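Local coordinates for protein mRNA export factor MEX67 (Candida albicans, PDB 1Q40) that probably serves in export of mRNA from the nucleus, here through its NTF2-like domain, which pairs with a second, different protein chain, at residues Ser43-Gln48 and Ala200-Leu205; Met135-Gly140 and Asp184-Val189; Leu38-Ser43 and Ile95-Ile100; Asn76-Thr81 and Ala88-Leu93. All coordinates share one frame; numbering follows the deposited sequence.

Interaction 1. Residues Ser43-Gln48 and Ala200-Leu205; sequences SQFSMQ and ASDTLL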
loop_
_atom_site.group_PDB
_atom_site.type_symbol
_atom_site.label_atom_id
_atom_site.label_comp_id
_atom_site.label_asym_id
_atom_site.label_seq_id
_atom_site.Cartn_x
_atom_site.Cartn_y
_atom_site.Cartn_z
ATOM N N SER B 43 8.423 1.989 -18.732
ATOM C CA SER B 43 8.410 1.602 -17.321
ATOM C C SER B 43 8.304 2.823 -16.401
ATOM O O SER B 43 8.798 3.900 -16.734
ATOM C CB SER B 43 9.665 0.802 -16.965
ATOM O OG SER B 43 9.675 -0.447 -17.624
ATOM N N GLN B 44 7.664 2.629 -15.249
ATOM C CA GLN B 44 7.399 3.705 -14.294
ATOM C C GLN B 44 7.859 3.350 -12.868
ATOM O O GLN B 44 7.673 2.216 -12.383
ATOM C CB GLN B 44 5.911 4.074 -14.289
ATOM C CG GLN B 44 5.395 4.590 -15.613
ATOM C CD GLN B 44 3.903 4.877 -15.587
ATOM O OE1 GLN B 44 3.476 5.941 -15.139
ATOM N NE2 GLN B 44 3.111 3.935 -16.074
ATOM N N PHE B 45 8.487 4.331 -12.226
ATOM C CA PHE B 45 8.852 4.269 -10.822
ATOM C C PHE B 45 8.486 5.552 -10.103
ATOM O O PHE B 45 8.749 6.644 -10.593
ATOM C CB PHE B 45 10.353 4.062 -10.646
ATOM C CG PHE B 45 10.797 4.103 -9.209
ATOM C CD1 PHE B 45 10.539 3.035 -8.364
ATOM C CD2 PHE B 45 11.481 5.213 -8.703
ATOM C CE1 PHE B 45 10.943 3.066 -7.024
ATOM C CE2 PHE B 45 11.876 5.250 -7.367
ATOM C CZ PHE B 45 11.606 4.179 -6.532
ATOM N N SER B 46 7.901 5.418 -8.919
ATOM C CA SER B 46 7.850 6.530 -7.986
ATOM C C SER B 46 7.918 6.040 -6.546
ATOM O O SER B 46 7.637 4.868 -6.242
ATOM C CB SER B 46 6.621 7.412 -8.232
ATOM O OG SER B 46 5.432 6.653 -8.369
HETATM N N MSE B 47 8.357 6.942 -5.675
HETATM C CA MSE B 47 8.498 6.685 -4.251
HETATM C C MSE B 47 7.629 7.680 -3.473
HETATM O O MSE B 47 7.560 8.866 -3.822
HETATM C CB MSE B 47 9.975 6.800 -3.836
HETATM C CG MSE B 47 10.246 6.586 -2.348
HETATM SE SE MSE B 47 10.081 8.245 -1.303
HETATM C CE MSE B 47 11.258 9.370 -2.299
ATOM N N GLN B 48 6.957 7.181 -2.438
ATOM C CA GLN B 48 6.078 7.998 -1.583
ATOM C C GLN B 48 6.452 7.811 -0.108
ATOM O O GLN B 48 6.777 6.706 0.315
ATOM C CB GLN B 48 4.592 7.627 -1.854
ATOM C CG GLN B 48 4.233 6.131 -1.637
ATOM C CD GLN B 48 2.772 5.776 -1.978
ATOM O OE1 GLN B 48 1.840 6.437 -1.518
ATOM N NE2 GLN B 48 2.586 4.728 -2.771
ATOM N N ALA B 200 7.208 -3.234 -15.378
ATOM C CA ALA B 200 6.346 -2.221 -15.979
ATOM C C ALA B 200 6.069 -1.060 -15.024
ATOM O O ALA B 200 5.970 0.084 -15.454
ATOM C CB ALA B 200 5.029 -2.844 -16.409
ATOM N N SER B 201 5.898 -1.389 -13.749
ATOM C CA SER B 201 5.525 -0.434 -12.699
ATOM C C SER B 201 6.204 -0.835 -11.399
ATOM O O SER B 201 6.324 -2.016 -11.096
ATOM C CB SER B 201 4.000 -0.397 -12.504
ATOM O OG SER B 201 3.641 0.344 -11.339
ATOM N N ASP B 202 6.619 0.162 -10.622
ATOM C CA ASP B 202 7.404 -0.037 -9.414
ATOM C C ASP B 202 7.082 1.127 -8.471
ATOM O O ASP B 202 7.419 2.269 -8.785
ATOM C CB ASP B 202 8.871 -0.040 -9.812
ATOM C CG ASP B 202 9.816 -0.355 -8.677
ATOM O OD1 ASP B 202 9.412 -0.375 -7.495
ATOM O OD2 ASP B 202 11.028 -0.577 -8.896
ATOM N N THR B 203 6.403 0.841 -7.350
ATOM C CA THR B 203 6.064 1.859 -6.351
ATOM C C THR B 203 6.649 1.476 -4.995
ATOM O O THR B 203 6.399 0.379 -4.499
ATOM C CB THR B 203 4.523 2.075 -6.223
ATOM O OG1 THR B 203 3.827 0.824 -6.078
ATOM C CG2 THR B 203 3.953 2.631 -7.491
ATOM N N LEU B 204 7.411 2.399 -4.406
ATOM C CA LEU B 204 8.073 2.197 -3.130
ATOM C C LEU B 204 7.443 3.149 -2.130
ATOM O O LEU B 204 7.396 4.347 -2.375
ATOM C CB LEU B 204 9.563 2.529 -3.252
ATOM C CG LEU B 204 10.423 2.509 -1.981
ATOM C CD1 LEU B 204 10.342 1.176 -1.250
ATOM C CD2 LEU B 204 11.857 2.821 -2.326
ATOM N N LEU B 205 6.967 2.606 -1.009
ATOM C CA LEU B 205 6.422 3.391 0.082
ATOM C C LEU B 205 7.369 3.306 1.279
ATOM O O LEU B 205 7.725 2.212 1.713
ATOM C CB LEU B 205 5.031 2.891 0.471
ATOM C CG LEU B 205 4.272 3.793 1.472
ATOM C CD1 LEU B 205 2.799 3.778 1.189
ATOM C CD2 LEU B 205 4.488 3.368 2.928
HETATM O O HOH W 1 4.337 1.473 -17.283
#
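The ring of Phe45 meets the carboxylate arm of Asp202 rim first: CB of Asp202 lies at the ring edge in its plane, the backbone N of Met47, two residues on, sits over one ring face, offset toward the rim, and the carboxylate plane is turned 75° from the ring. The closest side-chain approach in this pair is Phe45 CD1 to Asp202 CG, 3.5 Å. With CG swung away from its own backbone N (chi1 175°), the phenyl reaches along the sheet so that CE1 also touches Leu204 CB at 4.1 Å. On the same face Met47, a selenomethionine, lays CG against Leu204 CD2 at 4.1 Å before its chain bends off. On the face carrying Gln44, Ser46 and Gln48, the amide carbon CD of Gln48 rests 3.7 Å from Leu205 CD1, while its OE1 is hydrogen-bonded to a polar side chain of another protein's chain.

The backbones are parallel partners in register. Gln48 N donates to Leu204 O at 2.9 Å, and Leu204 N to Ser46 O at 3.1 Å. Ala200 O takes the Gln44 N-H from above its plane. Gln44 NE2 donates to a water at 3.0 Å, which in turn donates to Ala200 O; NE2 also bonds to the backbone of the other protein's chain.

Asp202 OD2 is gripped by Tyr39 OH and by Arg185. Strand 181-190 flanks strand 198-208 on its other edge, helix 96-105 packs on the Phe45 face, where Phe104 meets that ring edge-to-face, and the opposite face receives the other protein.

Interaction 2. Residues Met135-Gly140 and Asp184-Val189; sequences MITLHG and DRTFVV
Met135 to His139 pair antiparallel with Val188 back to Asp184, the strand axes 4.6 Å apart and 168° from one another, as neighbours in the curved sheet of the NTF2-like fold. Ile136 and Phe187 exchange two nearly straight backbone bonds, with Phe187 N reaching Ile136 O at 2.8 Å; Leu138 and Arg185 form the next hydrogen-bonded pair.

On the face of these two pairs, Ile136 CD1 touches Val189 CG2 at 3.9 Å, and the Phe187 ring presents its edge to Ile136 O. Helix 14-29 covers this side: Phe20 and Tyr24 meet Phe187 edge-to-face, while Trp28 makes a cation-pi contact with Arg185, whose tip is salt-bridged to Asp202. The face carrying Met135, Thr137 and His139 is turned to the chain of another protein. There the selenium of Met135 rests 3.9 Å from Val188 CG2, and Thr137 OG1 and Thr186 OG1 approach to 2.9 Å, the latter also bonded to a polar side chain of that other chain.

Glu124 bonds to His139 NE2 and Arg207 to Asp184 OD2, so each group has a second partner. Ring and carboxylate planes stand 70° apart; His139 ND1 donates almost straight (177°) to Asp184 OD1, at an unusually short 2.5 Å whose exact value is doubtful.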
loop_
_atom_site.group_PDB
_atom_site.type_symbol
_atom_site.label_atom_id
_atom_site.label_comp_id
_atom_site.label_asym_id
_atom_site.label_seq_id
_atom_site.Cartn_x
_atom_site.Cartn_y
_atom_site.Cartn_z
HETATM N N MSE B 135 1.788 -9.517 -10.141
HETATM C CA MSE B 135 1.973 -8.479 -9.137
HETATM C C MSE B 135 2.767 -9.077 -8.002
HETATM O O MSE B 135 2.409 -10.135 -7.506
HETATM C CB MSE B 135 0.629 -8.044 -8.566
HETATM C CG MSE B 135 -0.326 -7.447 -9.558
HETATM SE SE MSE B 135 -0.399 -5.516 -9.352
HETATM C CE MSE B 135 -1.541 -5.317 -7.941
ATOM N N ILE B 136 3.837 -8.403 -7.596
ATOM C CA ILE B 136 4.610 -8.789 -6.424
ATOM C C ILE B 136 4.674 -7.609 -5.453
ATOM O O ILE B 136 5.173 -6.545 -5.808
ATOM C CB ILE B 136 6.044 -9.199 -6.820
ATOM C CG1 ILE B 136 6.037 -10.285 -7.904
ATOM C CG2 ILE B 136 6.802 -9.677 -5.583
ATOM C CD1 ILE B 136 7.373 -10.471 -8.599
ATOM N N THR B 137 4.173 -7.807 -4.237
ATOM C CA THR B 137 4.262 -6.801 -3.182
ATOM C C THR B 137 5.046 -7.337 -1.982
ATOM O O THR B 137 4.727 -8.393 -1.435
ATOM C CB THR B 137 2.861 -6.343 -2.772
ATOM O OG1 THR B 137 2.271 -5.631 -3.863
ATOM C CG2 THR B 137 2.899 -5.304 -1.670
ATOM N N LEU B 138 6.075 -6.591 -1.590
ATOM C CA LEU B 138 6.947 -6.945 -0.488
ATOM C C LEU B 138 6.791 -5.919 0.625
ATOM O O LEU B 138 6.694 -4.721 0.360
ATOM C CB LEU B 138 8.399 -6.972 -0.973
ATOM C CG LEU B 138 9.478 -7.298 0.072
ATOM C CD1 LEU B 138 9.359 -8.733 0.512
ATOM C CD2 LEU B 138 10.885 -6.985 -0.449
ATOM N N HIS B 139 6.755 -6.402 1.867
ATOM C CA HIS B 139 6.651 -5.568 3.067
ATOM C C HIS B 139 7.786 -5.924 4.009
ATOM O O HIS B 139 8.100 -7.098 4.181
ATOM C CB HIS B 139 5.329 -5.797 3.802
ATOM C CG HIS B 139 4.119 -5.788 2.915
ATOM N ND1 HIS B 139 3.437 -4.634 2.597
ATOM C CD2 HIS B 139 3.445 -6.799 2.318
ATOM C CE1 HIS B 139 2.420 -4.933 1.809
ATOM N NE2 HIS B 139 2.404 -6.241 1.623
ATOM N N GLY B 140 8.396 -4.926 4.639
ATOM C CA GLY B 140 9.463 -5.196 5.583
ATOM C C GLY B 140 10.167 -3.965 6.106
ATOM O O GLY B 140 9.558 -2.901 6.247
ATOM N N ASP B 184 6.940 -0.779 1.966
ATOM C CA ASP B 184 6.207 -1.680 1.092
ATOM C C ASP B 184 6.577 -1.339 -0.348
ATOM O O ASP B 184 6.697 -0.175 -0.696
ATOM C CB ASP B 184 4.710 -1.509 1.302
ATOM C CG ASP B 184 4.339 -1.358 2.776
ATOM O OD1 ASP B 184 4.068 -2.404 3.432
ATOM O OD2 ASP B 184 4.300 -0.232 3.345
ATOM N N ARG B 185 6.750 -2.350 -1.185
ATOM C CA ARG B 185 7.137 -2.139 -2.562
ATOM C C ARG B 185 6.366 -3.083 -3.483
ATOM O O ARG B 185 6.346 -4.289 -3.253
ATOM C CB ARG B 185 8.635 -2.367 -2.721
ATOM C CG ARG B 185 9.202 -1.783 -4.002
ATOM C CD ARG B 185 10.729 -1.734 -4.037
ATOM N NE ARG B 185 11.185 -1.026 -5.225
ATOM C CZ ARG B 185 12.425 -0.605 -5.436
ATOM N NH1 ARG B 185 12.717 0.019 -6.567
ATOM N NH2 ARG B 185 13.369 -0.790 -4.535
ATOM N N THR B 186 5.774 -2.521 -4.532
ATOM C CA THR B 186 4.934 -3.246 -5.483
ATOM C C THR B 186 5.535 -3.184 -6.882
ATOM O O THR B 186 5.820 -2.106 -7.395
ATOM C CB THR B 186 3.514 -2.637 -5.495
ATOM O OG1 THR B 186 2.900 -2.843 -4.225
ATOM C CG2 THR B 186 2.584 -3.369 -6.467
ATOM N N PHE B 187 5.722 -4.356 -7.483
ATOM C CA PHE B 187 6.203 -4.506 -8.845
ATOM C C PHE B 187 5.082 -5.114 -9.713
ATOM O O PHE B 187 4.426 -6.062 -9.294
ATOM C CB PHE B 187 7.397 -5.468 -8.889
ATOM C CG PHE B 187 8.572 -5.062 -8.031
ATOM C CD1 PHE B 187 9.605 -4.306 -8.562
ATOM C CD2 PHE B 187 8.669 -5.487 -6.712
ATOM C CE1 PHE B 187 10.708 -3.954 -7.792
ATOM C CE2 PHE B 187 9.765 -5.141 -5.924
ATOM C CZ PHE B 187 10.790 -4.379 -6.472
ATOM N N VAL B 188 4.864 -4.576 -10.908
ATOM C CA VAL B 188 4.145 -5.302 -11.955
ATOM C C VAL B 188 5.215 -5.810 -12.915
ATOM O O VAL B 188 5.917 -5.015 -13.532
ATOM C CB VAL B 188 3.144 -4.408 -12.710
ATOM C CG1 VAL B 188 2.439 -5.196 -13.816
ATOM C CG2 VAL B 188 2.131 -3.820 -11.755
ATOM N N VAL B 189 5.357 -7.129 -13.015
ATOM C CA VAL B 189 6.378 -7.756 -13.854
ATOM C C VAL B 189 5.716 -8.449 -15.053
ATOM O O VAL B 189 4.744 -9.181 -14.889
ATOM C CB VAL B 189 7.212 -8.776 -13.047
ATOM C CG1 VAL B 189 8.421 -9.256 -13.855
ATOM C CG2 VAL B 189 7.660 -8.171 -11.711
#

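Interaction 3. Residues Leu38-Ser43 and Ile95-Ile100; sequences LYQNES and IGQEQI
Tyr39, Gln97 and Ile100 carry most of this contact. The isoleucine comes in over the phenol: its CG2 stands 4.3 Å above the centre of one ring face, while its other branch runs on so that Ile100 CD1 reaches Tyr39 CD1 at 3.8 Å. The same methyl continues to Ser43 O. Tyr39 OH is bonded to Asp202 and to Tyr24, so the hydroxyl is held between strand 198-208 and helix 14-29, while Ile100 of helix 96-105 covers a ring face.

Gln97 lies against the backbone of Tyr39. Its extended chain (chi2 164°) lays CG, CD and NE2 against Tyr39 O, CG at 3.0 Å, and NE2 bonds to Met36 O. OE1 accepts from a water that also takes the Gln97 N-H and donates to Asn41 OD1 at 2.6 Å, bridging Gln97 to the loop.

Gly96 packs against the loop backbone. Its N donates to Ser43 O at 3.0 Å, and its CA points a hydrogen almost straight at Gln40 O (171°). Gln40 N donates to Ser43 OG at 3.0 Å, which is also bonded to Val199 O. A type I beta turn from Gln40 to Ser43 thus leads into strand 44-49 and packs against the N-terminal part of helix 96-105 in the NTF2-like domain.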
loop_
_atom_site.group_PDB
_atom_site.type_symbol
_atom_site.label_atom_id
_atom_site.label_comp_id
_atom_site.label_asym_id
_atom_site.label_seq_id
_atom_site.Cartn_x
_atom_site.Cartn_y
_atom_site.Cartn_z
ATOM N N LEU B 38 16.054 -4.445 -16.199
ATOM C CA LEU B 38 14.648 -4.766 -15.925
ATOM C C LEU B 38 13.668 -3.700 -16.407
ATOM O O LEU B 38 12.492 -3.968 -16.566
ATOM C CB LEU B 38 14.421 -4.979 -14.426
ATOM C CG LEU B 38 15.166 -6.124 -13.753
ATOM C CD1 LEU B 38 15.019 -6.022 -12.244
ATOM C CD2 LEU B 38 14.658 -7.465 -14.261
ATOM N N TYR B 39 14.148 -2.488 -16.628
ATOM C CA TYR B 39 13.266 -1.380 -16.956
ATOM C C TYR B 39 13.414 -0.999 -18.426
ATOM O O TYR B 39 14.508 -1.072 -18.982
ATOM C CB TYR B 39 13.566 -0.198 -16.031
ATOM C CG TYR B 39 13.346 -0.520 -14.564
ATOM C CD1 TYR B 39 12.130 -0.226 -13.936
ATOM C CD2 TYR B 39 14.344 -1.123 -13.806
ATOM C CE1 TYR B 39 11.919 -0.522 -12.594
ATOM C CE2 TYR B 39 14.146 -1.422 -12.464
ATOM C CZ TYR B 39 12.928 -1.116 -11.862
ATOM O OH TYR B 39 12.731 -1.410 -10.535
ATOM N N GLN B 40 12.300 -0.619 -19.048
ATOM C CA GLN B 40 12.275 -0.190 -20.445
ATOM C C GLN B 40 11.732 1.239 -20.558
ATOM O O GLN B 40 11.508 1.896 -19.541
ATOM C CB GLN B 40 11.425 -1.163 -21.262
ATOM C CG GLN B 40 11.877 -2.610 -21.171
ATOM C CD GLN B 40 13.143 -2.888 -21.969
ATOM O OE1 GLN B 40 14.217 -2.359 -21.649
ATOM N NE2 GLN B 40 13.026 -3.730 -23.001
ATOM N N ASN B 41 11.528 1.714 -21.788
ATOM C CA ASN B 41 11.117 3.105 -22.044
ATOM C C ASN B 41 9.805 3.518 -21.380
ATOM O O ASN B 41 9.699 4.631 -20.867
ATOM C CB ASN B 41 11.014 3.383 -23.552
ATOM C CG ASN B 41 12.364 3.512 -24.213
ATOM O OD1 ASN B 41 13.360 3.785 -23.556
ATOM N ND2 ASN B 41 12.404 3.312 -25.528
ATOM N N GLU B 42 8.825 2.617 -21.389
ATOM C CA GLU B 42 7.501 2.886 -20.829
ATOM C C GLU B 42 7.376 2.563 -19.324
ATOM O O GLU B 42 6.342 2.835 -18.719
ATOM C CB GLU B 42 6.435 2.106 -21.618
ATOM C CG GLU B 42 6.192 2.625 -23.035
ATOM C CD GLU B 42 4.933 2.037 -23.681
ATOM O OE1 GLU B 42 4.540 0.889 -23.343
ATOM O OE2 GLU B 42 4.330 2.721 -24.542
ATOM N N SER B 43 8.423 1.989 -18.732
ATOM C CA SER B 43 8.410 1.602 -17.321
ATOM C C SER B 43 8.304 2.823 -16.401
ATOM O O SER B 43 8.798 3.900 -16.734
ATOM C CB SER B 43 9.665 0.802 -16.965
ATOM O OG SER B 43 9.675 -0.447 -17.624
ATOM N N ILE B 95 10.015 7.906 -15.636
ATOM C CA ILE B 95 9.637 7.073 -16.780
ATOM C C ILE B 95 10.875 6.743 -17.615
ATOM O O ILE B 95 11.595 7.643 -18.033
ATOM C CB ILE B 95 8.581 7.795 -17.650
ATOM C CG1 ILE B 95 7.335 8.116 -16.821
ATOM C CG2 ILE B 95 8.208 6.942 -18.890
ATOM C CD1 ILE B 95 6.318 8.988 -17.543
ATOM N N GLY B 96 11.126 5.455 -17.839
ATOM C CA GLY B 96 12.262 5.025 -18.635
ATOM C C GLY B 96 13.516 4.889 -17.794
ATOM O O GLY B 96 13.610 5.458 -16.709
ATOM N N GLN B 97 14.490 4.151 -18.320
ATOM C CA GLN B 97 15.673 3.752 -17.555
ATOM C C GLN B 97 16.472 4.914 -16.965
ATOM O O GLN B 97 16.915 4.830 -15.833
ATOM C CB GLN B 97 16.597 2.892 -18.416
ATOM C CG GLN B 97 16.045 1.508 -18.691
ATOM C CD GLN B 97 16.754 0.814 -19.842
ATOM O OE1 GLN B 97 16.642 1.244 -20.989
ATOM N NE2 GLN B 97 17.473 -0.268 -19.540
ATOM N N GLU B 98 16.650 5.982 -17.737
ATOM C CA GLU B 98 17.477 7.117 -17.327
ATOM C C GLU B 98 16.900 7.830 -16.103
ATOM O O GLU B 98 17.604 8.059 -15.116
ATOM C CB GLU B 98 17.609 8.117 -18.482
ATOM C CG GLU B 98 18.582 9.253 -18.214
ATOM C CD GLU B 98 18.115 10.593 -18.765
ATOM O OE1 GLU B 98 18.375 10.860 -19.969
ATOM O OE2 GLU B 98 17.506 11.375 -17.980
ATOM N N GLN B 99 15.628 8.203 -16.194
ATOM C CA GLN B 99 14.940 8.880 -15.109
ATOM C C GLN B 99 14.884 8.010 -13.850
ATOM O O GLN B 99 15.109 8.489 -12.743
ATOM C CB GLN B 99 13.526 9.262 -15.544
ATOM C CG GLN B 99 13.493 10.529 -16.387
ATOM C CD GLN B 99 12.098 10.940 -16.814
ATOM O OE1 GLN B 99 11.937 11.638 -17.826
ATOM N NE2 GLN B 99 11.096 10.522 -16.067
ATOM N N ILE B 100 14.587 6.730 -14.043
ATOM C CA ILE B 100 14.442 5.784 -12.944
ATOM C C ILE B 100 15.780 5.564 -12.242
ATOM O O ILE B 100 15.837 5.557 -11.023
ATOM C CB ILE B 100 13.827 4.440 -13.458
ATOM C CG1 ILE B 100 12.359 4.662 -13.882
ATOM C CG2 ILE B 100 13.927 3.356 -12.382
ATOM C CD1 ILE B 100 11.697 3.477 -14.587
HETATM O O HOH W 2 14.416 3.394 -21.243
#

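Interaction 4. Residues Asn76-Thr81 and Ala88-Leu93; sequences NSRNLT and ARMAKL
Arg78 reaches over Lys92 to the end of helix 86-91. Its CB and CG pass along Lys92 CB, each 3.9 Å from it, and CD lies 3.7 Å from Lys92 O. Because the chain is extended from CG to NE, with CG turned away from the backbone N (chi1 -160°), the guanidinium arrives edge-on at the last helical turn: NE donates to Arg89 O at 2.9 Å, nearly in the guanidinium plane and at 165°. NH2 adds a weak, longer bond to the same oxygen and has the selenium of Met90 nearby at 3.7 Å. Leu93 CB and Leu80 CD1 lie over opposite faces, both toward the rim, a sandwich that limits its rotation. Outside the two segments, NH1 is salt-bridged to an acidic side chain of another protein's chain.

Leu80 CD2 also sits 3.9 Å above the centre of the Arg89 guanidinium, whose NH1 is bonded to Val83 O and only weakly to Leu80 O. Lys92 runs its aliphatic part past the loop, CD 3.2 Å from Ser77 O.

The loop is tied to strand 44-49 through the backbones of Arg78 and Met47 and through Ser77 OG to Val49 N; Arg78 and Leu93 lie on Ser46, so the loop and the residues just after helix 86-91 flank that strand beside the partner chain.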
loop_
_atom_site.group_PDB
_atom_site.type_symbol
_atom_site.label_atom_id
_atom_site.label_comp_id
_atom_site.label_asym_id
_atom_site.label_seq_id
_atom_site.Cartn_x
_atom_site.Cartn_y
_atom_site.Cartn_z
ATOM N N ASN B 76 11.527 14.147 -3.108
ATOM C CA ASN B 76 11.125 13.249 -4.173
ATOM C C ASN B 76 9.861 12.431 -3.896
ATOM O O ASN B 76 9.453 11.637 -4.744
ATOM C CB ASN B 76 12.287 12.319 -4.505
ATOM C CG ASN B 76 13.442 13.057 -5.171
ATOM O OD1 ASN B 76 13.251 14.124 -5.760
ATOM N ND2 ASN B 76 14.643 12.503 -5.066
ATOM N N SER B 77 9.247 12.629 -2.733
ATOM C CA SER B 77 8.078 11.852 -2.326
ATOM C C SER B 77 6.847 12.186 -3.158
ATOM O O SER B 77 6.447 13.337 -3.254
ATOM C CB SER B 77 7.767 12.080 -0.837
ATOM O OG SER B 77 6.499 11.543 -0.476
ATOM N N ARG B 78 6.255 11.170 -3.761
ATOM C CA ARG B 78 5.054 11.324 -4.582
ATOM C C ARG B 78 3.835 10.846 -3.792
ATOM O O ARG B 78 3.025 10.051 -4.283
ATOM C CB ARG B 78 5.207 10.533 -5.888
ATOM C CG ARG B 78 4.274 11.014 -6.977
ATOM C CD ARG B 78 4.477 10.299 -8.305
ATOM N NE ARG B 78 3.686 10.903 -9.368
ATOM C CZ ARG B 78 2.791 10.265 -10.125
ATOM N NH1 ARG B 78 2.505 8.992 -9.934
ATOM N NH2 ARG B 78 2.146 10.936 -11.070
ATOM N N ASN B 79 3.732 11.310 -2.545
ATOM C CA ASN B 79 2.524 11.121 -1.758
ATOM C C ASN B 79 1.531 12.105 -2.328
ATOM O O ASN B 79 1.590 13.327 -2.065
ATOM C CB ASN B 79 2.782 11.361 -0.266
ATOM C CG ASN B 79 1.528 11.192 0.589
ATOM O OD1 ASN B 79 0.396 11.313 0.099
ATOM N ND2 ASN B 79 1.729 10.938 1.889
ATOM N N LEU B 80 0.629 11.587 -3.148
ATOM C CA LEU B 80 -0.255 12.437 -3.936
ATOM C C LEU B 80 -1.368 13.115 -3.133
ATOM O O LEU B 80 -2.085 13.963 -3.675
ATOM C CB LEU B 80 -0.833 11.638 -5.119
ATOM C CG LEU B 80 0.217 11.236 -6.158
ATOM C CD1 LEU B 80 -0.398 10.350 -7.225
ATOM C CD2 LEU B 80 0.866 12.478 -6.801
ATOM N N THR B 81 -1.524 12.769 -1.856
ATOM C CA THR B 81 -2.421 13.556 -0.983
ATOM C C THR B 81 -1.782 14.870 -0.537
ATOM O O THR B 81 -2.470 15.729 0.003
ATOM C CB THR B 81 -2.828 12.798 0.299
ATOM O OG1 THR B 81 -1.674 12.607 1.139
ATOM C CG2 THR B 81 -3.361 11.402 -0.008
ATOM N N ALA B 88 4.531 19.379 -10.062
ATOM C CA ALA B 88 5.214 18.607 -9.030
ATOM C C ALA B 88 4.809 17.130 -9.085
ATOM O O ALA B 88 5.641 16.251 -8.880
ATOM C CB ALA B 88 4.921 19.194 -7.652
ATOM N N ARG B 89 3.538 16.865 -9.367
ATOM C CA ARG B 89 3.039 15.486 -9.463
ATOM C C ARG B 89 3.761 14.703 -10.560
ATOM O O ARG B 89 4.146 13.552 -10.357
ATOM C CB ARG B 89 1.523 15.473 -9.684
ATOM C CG ARG B 89 0.750 15.921 -8.446
ATOM C CD ARG B 89 -0.703 16.238 -8.697
ATOM N NE ARG B 89 -1.541 15.037 -8.757
ATOM C CZ ARG B 89 -2.272 14.551 -7.751
ATOM N NH1 ARG B 89 -2.242 15.097 -6.545
ATOM N NH2 ARG B 89 -3.013 13.467 -7.949
HETATM N N MSE B 90 4.006 15.340 -11.699
HETATM C CA MSE B 90 4.660 14.654 -12.806
HETATM C C MSE B 90 6.187 14.656 -12.674
HETATM O O MSE B 90 6.835 13.726 -13.134
HETATM C CB MSE B 90 4.200 15.239 -14.137
HETATM C CG MSE B 90 2.679 15.065 -14.404
HETATM SE SE MSE B 90 1.858 13.352 -13.878
HETATM C CE MSE B 90 2.591 12.249 -15.284
ATOM N N ALA B 91 6.762 15.663 -12.009
ATOM C CA ALA B 91 8.205 15.690 -11.771
ATOM C C ALA B 91 8.679 14.574 -10.831
ATOM O O ALA B 91 9.833 14.178 -10.905
ATOM C CB ALA B 91 8.644 17.052 -11.234
ATOM N N LYS B 92 7.800 14.053 -9.968
ATOM C CA LYS B 92 8.166 12.992 -9.030
ATOM C C LYS B 92 7.909 11.579 -9.556
ATOM O O LYS B 92 8.155 10.590 -8.855
ATOM C CB LYS B 92 7.435 13.177 -7.704
ATOM C CG LYS B 92 7.854 14.424 -6.936
ATOM C CD LYS B 92 6.716 14.846 -6.014
ATOM C CE LYS B 92 7.164 15.905 -5.017
ATOM N NZ LYS B 92 7.615 17.121 -5.714
ATOM N N LEU B 93 7.396 11.498 -10.778
ATOM C CA LEU B 93 7.260 10.240 -11.495
ATOM C C LEU B 93 8.437 10.060 -12.466
ATOM O O LEU B 93 8.768 10.972 -13.226
ATOM C CB LEU B 93 5.942 10.233 -12.256
ATOM C CG LEU B 93 5.667 9.014 -13.127
ATOM C CD1 LEU B 93 5.588 7.753 -12.281
ATOM C CD2 LEU B 93 4.398 9.235 -13.945
HETATM O O HOH W 3 9.274 9.627 -6.551
#

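Overall arrangement
Interaction 1 is the hub of the arrangement. Its strand 198-208 also pairs with strand 181-190 of interaction 2, so both belong to one curved sheet, their centres about 10 Å apart. Interactions 3 and 4 are each centred about 11 Å from interaction 1: residues 38-43 lead into strand 44-49 and share Ser43, while interaction 4 lies along the flank of that strand and bonds to it at Met47. Along the chain, interactions 3 and 4 are complete before 135-140 begins, and 200-205 comes last, bringing the final strand beside 44-49. Interactions 2 and 4 do not touch, yet both border the surface used by the other protein, consistent with a heterodimer built through the NTF2-like sheet.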